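PDB 6FTH: extracellular solute-binding protein, family 1 from Bifidobacterium longum subsp. infantis, which probably captures human milk oligosaccharides outside the cell and delivers them to an ABC transporter for import. Local coordinates for residues T379-G382 and N383-T387; E489-D492 and A493-K496; D277-D280 and T281-S285. One frame throughout, in Å; residues are numbered along the deposited sequence.

Interaction 1. Residues T379-G382 and N383-T387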
ATOM      1  N   THR A 379      15.170 -18.792 -12.820  1.00 17.64           N
ATOM      2  CA  THR A 379      15.851 -19.183 -14.045  1.00 18.83           C
ATOM      3  C   THR A 379      15.585 -18.138 -15.118  1.00 18.05           C
ATOM      4  O   THR A 379      14.436 -17.730 -15.325  1.00 16.96           O
ATOM      5  CB  THR A 379      15.333 -20.548 -14.500  1.00 20.05           C
ATOM      6  OG1 THR A 379      15.710 -21.541 -13.531  1.00 24.60           O
ATOM      7  CG2 THR A 379      15.935 -20.935 -15.839  1.00 24.97           C
ATOM      8  N   ASP A 380      16.649 -17.690 -15.781  1.00 18.92           N
ATOM      9  CA  ASP A 380      16.541 -16.835 -16.957  1.00 19.91           C
ATOM     10  C   ASP A 380      16.298 -17.732 -18.163  1.00 21.61           C
ATOM     11  O   ASP A 380      17.204 -18.442 -18.607  1.00 23.72           O
ATOM     12  CB  ASP A 380      17.825 -16.025 -17.117  1.00 22.06           C
ATOM     13  CG  ASP A 380      17.791 -15.092 -18.323  1.00 22.33           C
ATOM     14  OD1 ASP A 380      16.816 -15.121 -19.094  1.00 25.21           O
ATOM     15  OD2 ASP A 380      18.742 -14.315 -18.488  1.00 31.60           O
ATOM     16  N   ASP A 381      15.073 -17.735 -18.672  1.00 18.22           N
ATOM     17  CA  ASP A 381      14.675 -18.623 -19.755  1.00 22.35           C
ATOM     18  C   ASP A 381      14.973 -18.049 -21.129  1.00 27.10           C
ATOM     19  O   ASP A 381      14.773 -18.742 -22.138  1.00 24.68           O
ATOM     20  CB  ASP A 381      13.175 -18.904 -19.669  1.00 22.03           C
ATOM     21  CG  ASP A 381      12.763 -19.511 -18.325  1.00 22.12           C
ATOM     22  OD1 ASP A 381      13.410 -20.490 -17.886  1.00 22.12           O
ATOM     23  OD2 ASP A 381      11.774 -19.019 -17.719  1.00 17.51           O
ATOM     24  N   GLY A 382      15.451 -16.817 -21.190  1.00 21.86           N
ATOM     25  CA  GLY A 382      15.541 -16.091 -22.436  1.00 25.18           C
ATOM     26  C   GLY A 382      14.219 -15.441 -22.801  1.00 21.72           C
ATOM     27  O   GLY A 382      13.154 -15.720 -22.234  1.00 22.78           O
ATOM     28  N   ASN A 383      14.301 -14.534 -23.773  1.00 24.60           N
ATOM     29  CA  ASN A 383      13.132 -13.826 -24.306  1.00 24.99           C
ATOM     30  C   ASN A 383      12.337 -13.095 -23.220  1.00 18.35           C
ATOM     31  O   ASN A 383      11.114 -12.945 -23.301  1.00 20.09           O
ATOM     32  CB  ASN A 383      12.273 -14.741 -25.169  1.00 27.80           C
ATOM     33  CG  ASN A 383      12.909 -14.973 -26.548  1.00 36.14           C
ATOM     34  OD1 ASN A 383      14.090 -14.675 -26.763  1.00 44.19           O
ATOM     35  ND2 ASN A 383      12.137 -15.494 -27.470  1.00 33.65           N
ATOM     36  N   ARG A 384      13.070 -12.564 -22.243  1.00 20.66           N
ATOM     37  CA  ARG A 384      12.497 -11.759 -21.154  1.00 17.39           C
ATOM     38  C   ARG A 384      11.520 -12.557 -20.297  1.00 17.42           C
ATOM     39  O   ARG A 384      10.653 -11.980 -19.640  1.00 16.21           O
ATOM     40  CB  ARG A 384      11.841 -10.467 -21.666  1.00 19.82           C
ATOM     41  CG  ARG A 384      12.712  -9.713 -22.656  1.00 21.57           C
ATOM     42  CD  ARG A 384      12.177  -8.327 -22.968  1.00 20.84           C
ATOM     43  NE  ARG A 384      12.519  -7.389 -21.902  1.00 19.58           N
ATOM     44  CZ  ARG A 384      12.020  -6.169 -21.799  1.00 18.41           C
ATOM     45  NH1 ARG A 384      11.143  -5.734 -22.695  1.00 20.68           N
ATOM     46  NH2 ARG A 384      12.391  -5.380 -20.800  1.00 18.95           N
ATOM     47  N   HIS A 385      11.676 -13.877 -20.269  1.00 15.90           N
ATOM     48  CA  HIS A 385      10.856 -14.768 -19.455  1.00 15.13           C
ATOM     49  C   HIS A 385      11.710 -15.356 -18.338  1.00 16.19           C
ATOM     50  O   HIS A 385      12.877 -15.730 -18.550  1.00 16.82           O
ATOM     51  CB  HIS A 385      10.259 -15.903 -20.300  1.00 16.66           C
ATOM     52  CG  HIS A 385       9.249 -16.725 -19.561  1.00 15.33           C
ATOM     53  ND1 HIS A 385       9.607 -17.688 -18.640  1.00 16.14           N
ATOM     54  CD2 HIS A 385       7.896 -16.701 -19.569  1.00 15.66           C
ATOM     55  CE1 HIS A 385       8.516 -18.227 -18.125  1.00 15.66           C
ATOM     56  NE2 HIS A 385       7.462 -17.646 -18.671  1.00 16.20           N
ATOM     57  N   TYR A 386      11.132 -15.410 -17.138  1.00 15.24           N
ATOM     58  CA  TYR A 386      11.819 -15.895 -15.948  1.00 14.30           C
ATOM     59  C   TYR A 386      10.891 -16.851 -15.225  1.00 16.42           C
ATOM     60  O   TYR A 386       9.681 -16.631 -15.190  1.00 15.27           O
ATOM     61  CB  TYR A 386      12.207 -14.734 -15.028  1.00 11.75           C
ATOM     62  CG  TYR A 386      13.115 -13.767 -15.727  1.00 12.44           C
ATOM     63  CD1 TYR A 386      14.491 -13.954 -15.743  1.00 14.24           C
ATOM     64  CD2 TYR A 386      12.585 -12.709 -16.451  1.00 13.90           C
ATOM     65  CE1 TYR A 386      15.315 -13.096 -16.417  1.00 14.97           C
ATOM     66  CE2 TYR A 386      13.407 -11.821 -17.127  1.00 14.84           C
ATOM     67  CZ  TYR A 386      14.781 -12.027 -17.113  1.00 15.01           C
ATOM     68  OH  TYR A 386      15.640 -11.187 -17.780  1.00 18.24           O
ATOM     69  N   THR A 387      11.461 -17.901 -14.631  1.00 14.16           N
ATOM     70  CA  THR A 387      10.697 -18.889 -13.874  1.00 14.12           C
ATOM     71  C   THR A 387      11.238 -19.009 -12.458  1.00 13.89           C
ATOM     72  O   THR A 387      12.435 -19.232 -12.253  1.00 15.51           O
ATOM     73  CB  THR A 387      10.731 -20.257 -14.555  1.00 15.91           C
ATOM     74  OG1 THR A 387      10.192 -20.135 -15.879  1.00 13.95           O
ATOM     75  CG2 THR A 387       9.925 -21.266 -13.755  1.00 17.12           C
TER
HETATM   76  O   HOH W   1      13.891 -21.566 -11.335  1.00 23.39           O
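Asp381 turns its carboxylate across to the returning strand, where the single oxygen OD2 is gripped from two directions. His385 ND1 donates to Asp381 OD2 over 2.7 Å, with the oxygen at the edge of the imidazole and only 5° out of the ring plane, and uses the anti side of the carboxylate. The hydroxyl OG1 of Thr387 gives its proton to the same Asp381 OD2 from the syn side, also at 2.7 Å, its side chain crossing that of Asp381 at about a right angle. The imidazole thus meets the oxygen with its edge, although its plane and that of the carboxylate stand 39° apart. His385 CG lies anti to the backbone N (chi1 -171°), which brings ND1 round to face Asp381; two donors on one oxygen are likely to restrict the rotation of the carboxylate.

Asp380 and Tyr386 extend alongside each other from the same face of the hairpin. Asp380 OD1 lies 3.7 Å from Tyr386 CE1, oblique to the ring, and accepts from the backbone N of Gly382 at 3.0 Å, an Asx turn. The tyrosine OH bonds to Glu363, which also holds Arg384 in a salt bridge.

Thr379 and Thr387 form an antiparallel hydrogen-bonded pair, with Thr379 N 2.8 Å from Thr387 O. A water donates to that carbonyl and also bonds Thr379 OG1. Asp381 N adds a bond to His385 O at 3.0 Å. Gly382 suits its place, since a side chain at these backbone angles would collide with the carbonyl oxygen of Asp381 and crowd Asn383 N. Its own carbonyl O receives His385 N at 3.1 Å and closes the turn. The whole is a β hairpin whose chain reverses through a type I' turn from Gly382 to His385, its second strand pairing onward with strand 418-420.

Interaction 2. Residues E489-D492 and A493-K496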
ATOM      1  N   GLU A 489     -26.290  12.711  17.652  1.00 23.15           N
ATOM      2  CA  GLU A 489     -26.319  13.869  18.538  1.00 28.28           C
ATOM      3  C   GLU A 489     -24.944  14.498  18.761  1.00 26.25           C
ATOM      4  O   GLU A 489     -24.869  15.619  19.265  1.00 24.68           O
ATOM      5  CB  GLU A 489     -26.953  13.483  19.880  1.00 28.18           C
ATOM      6  CG  GLU A 489     -26.203  12.406  20.643  1.00 32.27           C
ATOM      7  CD  GLU A 489     -26.778  10.997  20.452  1.00 37.48           C
ATOM      8  OE1 GLU A 489     -27.325  10.685  19.365  1.00 34.78           O
ATOM      9  OE2 GLU A 489     -26.676  10.199  21.410  1.00 36.79           O
ATOM     10  N   GLU A 490     -23.854  13.808  18.415  1.00 20.61           N
ATOM     11  CA  GLU A 490     -22.508  14.342  18.585  1.00 17.76           C
ATOM     12  C   GLU A 490     -21.867  14.800  17.277  1.00 18.68           C
ATOM     13  O   GLU A 490     -20.767  15.364  17.303  1.00 18.65           O
ATOM     14  CB  GLU A 490     -21.608  13.293  19.262  1.00 19.10           C
ATOM     15  CG  GLU A 490     -22.128  12.911  20.636  1.00 22.64           C
ATOM     16  CD  GLU A 490     -21.278  11.911  21.360  1.00 27.28           C
ATOM     17  OE1 GLU A 490     -20.284  11.396  20.802  1.00 23.45           O
ATOM     18  OE2 GLU A 490     -21.605  11.628  22.529  1.00 35.15           O
ATOM     19  N   TRP A 491     -22.525  14.573  16.150  1.00 19.03           N
ATOM     20  CA  TRP A 491     -21.896  14.799  14.848  1.00 17.42           C
ATOM     21  C   TRP A 491     -21.579  16.274  14.603  1.00 18.21           C
ATOM     22  O   TRP A 491     -20.479  16.614  14.160  1.00 17.73           O
ATOM     23  CB  TRP A 491     -22.825  14.266  13.765  1.00 16.59           C
ATOM     24  CG  TRP A 491     -22.338  14.426  12.367  1.00 18.48           C
ATOM     25  CD1 TRP A 491     -22.813  15.294  11.455  1.00 19.02           C
ATOM     26  CD2 TRP A 491     -21.299  13.676  11.708  1.00 16.02           C
ATOM     27  NE1 TRP A 491     -22.138  15.159  10.274  1.00 19.29           N
ATOM     28  CE2 TRP A 491     -21.202  14.165  10.404  1.00 17.28           C
ATOM     29  CE3 TRP A 491     -20.449  12.638  12.105  1.00 17.21           C
ATOM     30  CZ2 TRP A 491     -20.292  13.645   9.473  1.00 17.55           C
ATOM     31  CZ3 TRP A 491     -19.549  12.137  11.197  1.00 18.22           C
ATOM     32  CH2 TRP A 491     -19.468  12.647   9.898  1.00 16.96           C
ATOM     33  N   ASP A 492     -22.533  17.169  14.868  1.00 19.27           N
ATOM     34  CA  ASP A 492     -22.287  18.586  14.605  1.00 22.07           C
ATOM     35  C   ASP A 492     -21.100  19.106  15.416  1.00 19.11           C
ATOM     36  O   ASP A 492     -20.231  19.808  14.886  1.00 18.00           O
ATOM     37  CB  ASP A 492     -23.557  19.384  14.897  1.00 21.32           C
ATOM     38  CG  ASP A 492     -23.367  20.883  14.689  1.00 35.49           C
ATOM     39  OD1 ASP A 492     -23.246  21.313  13.524  1.00 37.60           O
ATOM     40  OD2 ASP A 492     -23.340  21.631  15.691  1.00 38.74           O
ATOM     41  N   ALA A 493     -21.021  18.755  16.698  1.00 19.13           N
ATOM     42  CA  ALA A 493     -19.901  19.235  17.494  1.00 17.61           C
ATOM     43  C   ALA A 493     -18.586  18.668  16.977  1.00 20.39           C
ATOM     44  O   ALA A 493     -17.563  19.357  16.964  1.00 16.91           O
ATOM     45  CB  ALA A 493     -20.109  18.858  18.960  1.00 23.48           C
ATOM     46  N   TYR A 494     -18.586  17.402  16.557  1.00 15.74           N
ATOM     47  CA  TYR A 494     -17.364  16.813  16.026  1.00 16.19           C
ATOM     48  C   TYR A 494     -16.894  17.551  14.776  1.00 12.75           C
ATOM     49  O   TYR A 494     -15.699  17.838  14.638  1.00 14.00           O
ATOM     50  CB  TYR A 494     -17.616  15.324  15.757  1.00 15.28           C
ATOM     51  CG  TYR A 494     -16.822  14.644  14.662  1.00 14.39           C
ATOM     52  CD1 TYR A 494     -15.619  14.057  14.934  1.00 14.99           C
ATOM     53  CD2 TYR A 494     -17.342  14.512  13.381  1.00 14.81           C
ATOM     54  CE1 TYR A 494     -14.908  13.404  13.957  1.00 15.34           C
ATOM     55  CE2 TYR A 494     -16.644  13.856  12.387  1.00 14.73           C
ATOM     56  CZ  TYR A 494     -15.435  13.303  12.685  1.00 13.07           C
ATOM     57  OH  TYR A 494     -14.708  12.635  11.735  1.00 14.88           O
ATOM     58  N   CYS A 495     -17.824  17.868  13.869  1.00 14.79           N
ATOM     59  CA  CYS A 495     -17.465  18.559  12.633  1.00 14.45           C
ATOM     60  C   CYS A 495     -16.874  19.928  12.946  1.00 14.24           C
ATOM     61  O   CYS A 495     -15.848  20.317  12.384  1.00 16.23           O
ATOM     62  CB  CYS A 495     -18.690  18.689  11.727  1.00 16.16           C
ATOM     63  SG  CYS A 495     -19.219  17.122  10.968  1.00 16.74           S
ATOM     64  N   LYS A 496     -17.480  20.646  13.881  1.00 15.03           N
ATOM     65  CA  LYS A 496     -16.923  21.939  14.259  1.00 16.60           C
ATOM     66  C   LYS A 496     -15.559  21.775  14.911  1.00 14.91           C
ATOM     67  O   LYS A 496     -14.659  22.593  14.706  1.00 15.81           O
ATOM     68  CB  LYS A 496     -17.893  22.643  15.199  1.00 18.94           C
ATOM     69  CG  LYS A 496     -19.191  23.035  14.548  1.00 20.44           C
ATOM     70  CD  LYS A 496     -20.163  23.516  15.619  1.00 23.14           C
ATOM     71  CE  LYS A 496     -21.173  24.497  15.076  1.00 29.21           C
ATOM     72  NZ  LYS A 496     -22.131  23.856  14.161  1.00 36.69           N
TER
HETATM   73  O   HOH W   2     -23.260  17.807  18.356  1.00 22.38           O
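Lys496 NZ is held by both carboxylate oxygens of Asp492, one helical turn earlier: 2.8 Å to Asp492 OD1, met on the syn side, and a weak 3.0 Å to Asp492 OD2. The lysine chain runs back past the Asp492 carbonyl and bends at its last torsion (chi4 69°), which swings the ammonium group onto the acid. Lys496 N meanwhile bonds Asp492 O, so backbone and side chains join the same two residues.

On another flank, Trp491 receives two neighbours over one face of its indole. Cys495 SG sits 3.8 Å from the centroid of the five-membered ring, 22° off the normal. Tyr494 approaches the six-membered ring obliquely, planes 36° apart, with CE2 3.6 Å from Trp491 CZ3. Tyr494 turns toward helix 457-484, touching Val473 and Val474 and meeting Trp481 edge-to-face, while its OH bonds the carbonyl of Leu246; Lys252 makes a cation-pi contact with Trp491. With an alanine in place of Trp491, the Cys495 sulfur would probably lose its aromatic face and a gap would be likely to open beside Tyr494.

Water bridges Glu489 O and Ala493 N. The chemistry thus divides helix 487-500 lengthwise: an ionic i to i+4 pair on its exposed flank, aromatic and sulfur packing on the flank turned to helix 457-484.

Interaction 3. Residues D277-D280 and T281-S285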
ATOM      1  N   ASP A 277      -2.700  -8.515  14.364  1.00 26.42           N
ATOM      2  CA  ASP A 277      -2.305  -9.925  14.313  1.00 27.28           C
ATOM      3  C   ASP A 277      -3.424 -10.829  14.824  1.00 22.66           C
ATOM      4  O   ASP A 277      -3.722 -11.872  14.231  1.00 24.15           O
ATOM      5  CB  ASP A 277      -1.021 -10.135  15.126  1.00 33.82           C
ATOM      6  CG  ASP A 277       0.217  -9.512  14.471  1.00 38.47           C
ATOM      7  OD1 ASP A 277       0.173  -9.193  13.269  1.00 40.35           O
ATOM      8  OD2 ASP A 277       1.249  -9.350  15.164  1.00 40.23           O
ATOM      9  N   ALA A 278      -4.051 -10.456  15.940  1.00 23.20           N
ATOM     10  CA  ALA A 278      -5.139 -11.267  16.470  1.00 24.66           C
ATOM     11  C   ALA A 278      -6.284 -11.338  15.482  1.00 24.11           C
ATOM     12  O   ALA A 278      -6.913 -12.387  15.321  1.00 22.74           O
ATOM     13  CB  ALA A 278      -5.632 -10.687  17.795  1.00 28.71           C
ATOM     14  N   CYS A 279      -6.565 -10.226  14.800  1.00 23.59           N
ATOM     15  CA  CYS A 279      -7.625 -10.223  13.804  1.00 22.19           C
ATOM     16  C   CYS A 279      -7.281 -11.163  12.657  1.00 22.52           C
ATOM     17  O   CYS A 279      -8.127 -11.954  12.219  1.00 21.74           O
ATOM     18  CB  CYS A 279      -7.846  -8.782  13.326  1.00 23.57           C
ATOM     19  SG  CYS A 279      -9.243  -8.534  12.185  1.00 21.30           S
ATOM     20  N   ASP A 280      -6.025 -11.134  12.200  1.00 21.72           N
ATOM     21  CA  ASP A 280      -5.580 -12.074  11.177  1.00 22.02           C
ATOM     22  C   ASP A 280      -5.708 -13.515  11.655  1.00 22.88           C
ATOM     23  O   ASP A 280      -6.075 -14.404  10.879  1.00 22.53           O
ATOM     24  CB  ASP A 280      -4.124 -11.802  10.817  1.00 24.82           C
ATOM     25  CG  ASP A 280      -3.952 -10.583   9.938  1.00 31.02           C
ATOM     26  OD1 ASP A 280      -4.962 -10.089   9.386  1.00 29.17           O
ATOM     27  OD2 ASP A 280      -2.794 -10.131   9.807  1.00 28.82           O
ATOM     28  N   THR A 281      -5.382 -13.765  12.925  1.00 23.85           N
ATOM     29  CA  THR A 281      -5.445 -15.125  13.449  1.00 25.60           C
ATOM     30  C   THR A 281      -6.869 -15.655  13.428  1.00 21.43           C
ATOM     31  O   THR A 281      -7.082 -16.849  13.184  1.00 22.28           O
ATOM     32  CB  THR A 281      -4.832 -15.154  14.851  1.00 26.01           C
ATOM     33  OG1 THR A 281      -3.446 -14.813  14.749  1.00 27.79           O
ATOM     34  CG2 THR A 281      -4.963 -16.537  15.498  1.00 28.13           C
ATOM     35  N   ASP A 282      -7.857 -14.789  13.656  1.00 21.52           N
ATOM     36  CA  ASP A 282      -9.251 -15.204  13.529  1.00 21.61           C
ATOM     37  C   ASP A 282      -9.510 -15.796  12.151  1.00 24.14           C
ATOM     38  O   ASP A 282     -10.092 -16.878  12.019  1.00 22.94           O
ATOM     39  CB  ASP A 282     -10.183 -14.006  13.724  1.00 22.61           C
ATOM     40  CG  ASP A 282     -10.258 -13.509  15.164  1.00 25.94           C
ATOM     41  OD1 ASP A 282     -10.032 -14.290  16.117  1.00 28.99           O
ATOM     42  OD2 ASP A 282     -10.592 -12.316  15.342  1.00 20.71           O
ATOM     43  N   GLN A 283      -9.114 -15.079  11.097  1.00 21.01           N
ATOM     44  CA  GLN A 283      -9.439 -15.535   9.752  1.00 19.28           C
ATOM     45  C   GLN A 283      -8.700 -16.827   9.389  1.00 19.42           C
ATOM     46  O   GLN A 283      -9.237 -17.673   8.668  1.00 20.20           O
ATOM     47  CB  GLN A 283      -9.115 -14.434   8.743  1.00 19.34           C
ATOM     48  CG  GLN A 283     -10.214 -13.368   8.555  1.00 19.39           C
ATOM     49  CD  GLN A 283     -10.377 -12.462   9.740  1.00 20.44           C
ATOM     50  OE1 GLN A 283     -11.158 -12.750  10.652  1.00 19.63           O
ATOM     51  NE2 GLN A 283      -9.638 -11.361   9.751  1.00 19.81           N
ATOM     52  N   LEU A 284      -7.454 -16.976   9.836  1.00 20.79           N
ATOM     53  CA  LEU A 284      -6.689 -18.172   9.486  1.00 22.11           C
ATOM     54  C   LEU A 284      -7.176 -19.396  10.254  1.00 26.67           C
ATOM     55  O   LEU A 284      -7.060 -20.528   9.759  1.00 22.17           O
ATOM     56  CB  LEU A 284      -5.211 -17.944   9.777  1.00 24.24           C
ATOM     57  CG  LEU A 284      -4.529 -16.934   8.857  1.00 17.79           C
ATOM     58  CD1 LEU A 284      -3.209 -16.478   9.455  1.00 26.95           C
ATOM     59  CD2 LEU A 284      -4.310 -17.499   7.470  1.00 19.39           C
ATOM     60  N   SER A 285      -7.711 -19.188  11.455  1.00 23.21           N
ATOM     61  CA  SER A 285      -8.258 -20.278  12.248  1.00 27.11           C
ATOM     62  C   SER A 285      -7.203 -21.368  12.415  1.00 24.36           C
ATOM     63  O   SER A 285      -6.021 -21.065  12.610  1.00 27.76           O
ATOM     64  CB  SER A 285      -9.526 -20.793  11.570  1.00 26.71           C
ATOM     65  OG  SER A 285     -10.194 -21.754  12.365  1.00 25.68           O
TER
HETATM   66  O   HOH W   3      -7.410 -11.274   8.034  1.00 23.28           O
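Thr281 joins Asp277 through two bonds to one carbonyl. Its backbone N reaches Asp277 O at 2.8 Å, and its hydroxyl OG1 donates to Asp277 O at 3.0 Å from above the carbonyl plane, 41° out of it. OG1 lies beside its own backbone N (chi1 -64°), a setting that folds the hydroxyl back along the helix. Further main-chain bonds follow the same i to i+4 pattern: Asp282 N to Ala278 O at 3.1 Å, Leu284 N to Asp280 O at 3.1 Å, and a weak Gln283 N to Cys279 O at 3.5 Å.

Residues 277-284 make up nearly all of the short helix 276-284, which ends before Ser285, where phi is positive.

Water supplies a longer link: it donates to Asp280 OD1 and accepts from Gln283 NE2 at 2.8 Å. Gln283 bends at chi2 (70°), laying its amide back beside Cys279, whose SG is 3.8 Å from Gln283 NE2. At the amide's other end, OE1 accepts from Asn200 and bonds the Thr292 hydroxyl. Charge enters through Asp282, whose OD2 pairs with Lys274 in a salt bridge and also accepts from the Asn200 side-chain amide.

The three contacts are local and share no secondary-structure element. Interaction 1 lies at the surface on a β hairpin, whereas interactions 2 and 3 are partly buried, each within a single helix. Interactions 1 and 2 sit on opposite sides of the chain's centre, their own centres about 59 Å apart; interaction 3 is nearer the middle, about 20 Å from that centre. Carboxylates serve in all three, but differently: one oxygen accepts from a ring N-H and a hydroxyl across the hairpin, an acid pairs with a lysine in interaction 2, and in interaction 3 water links an acid to an amide. Aromatic and sulfur packing carries weight in interaction 2, while interaction 3 is chiefly backbone bonding.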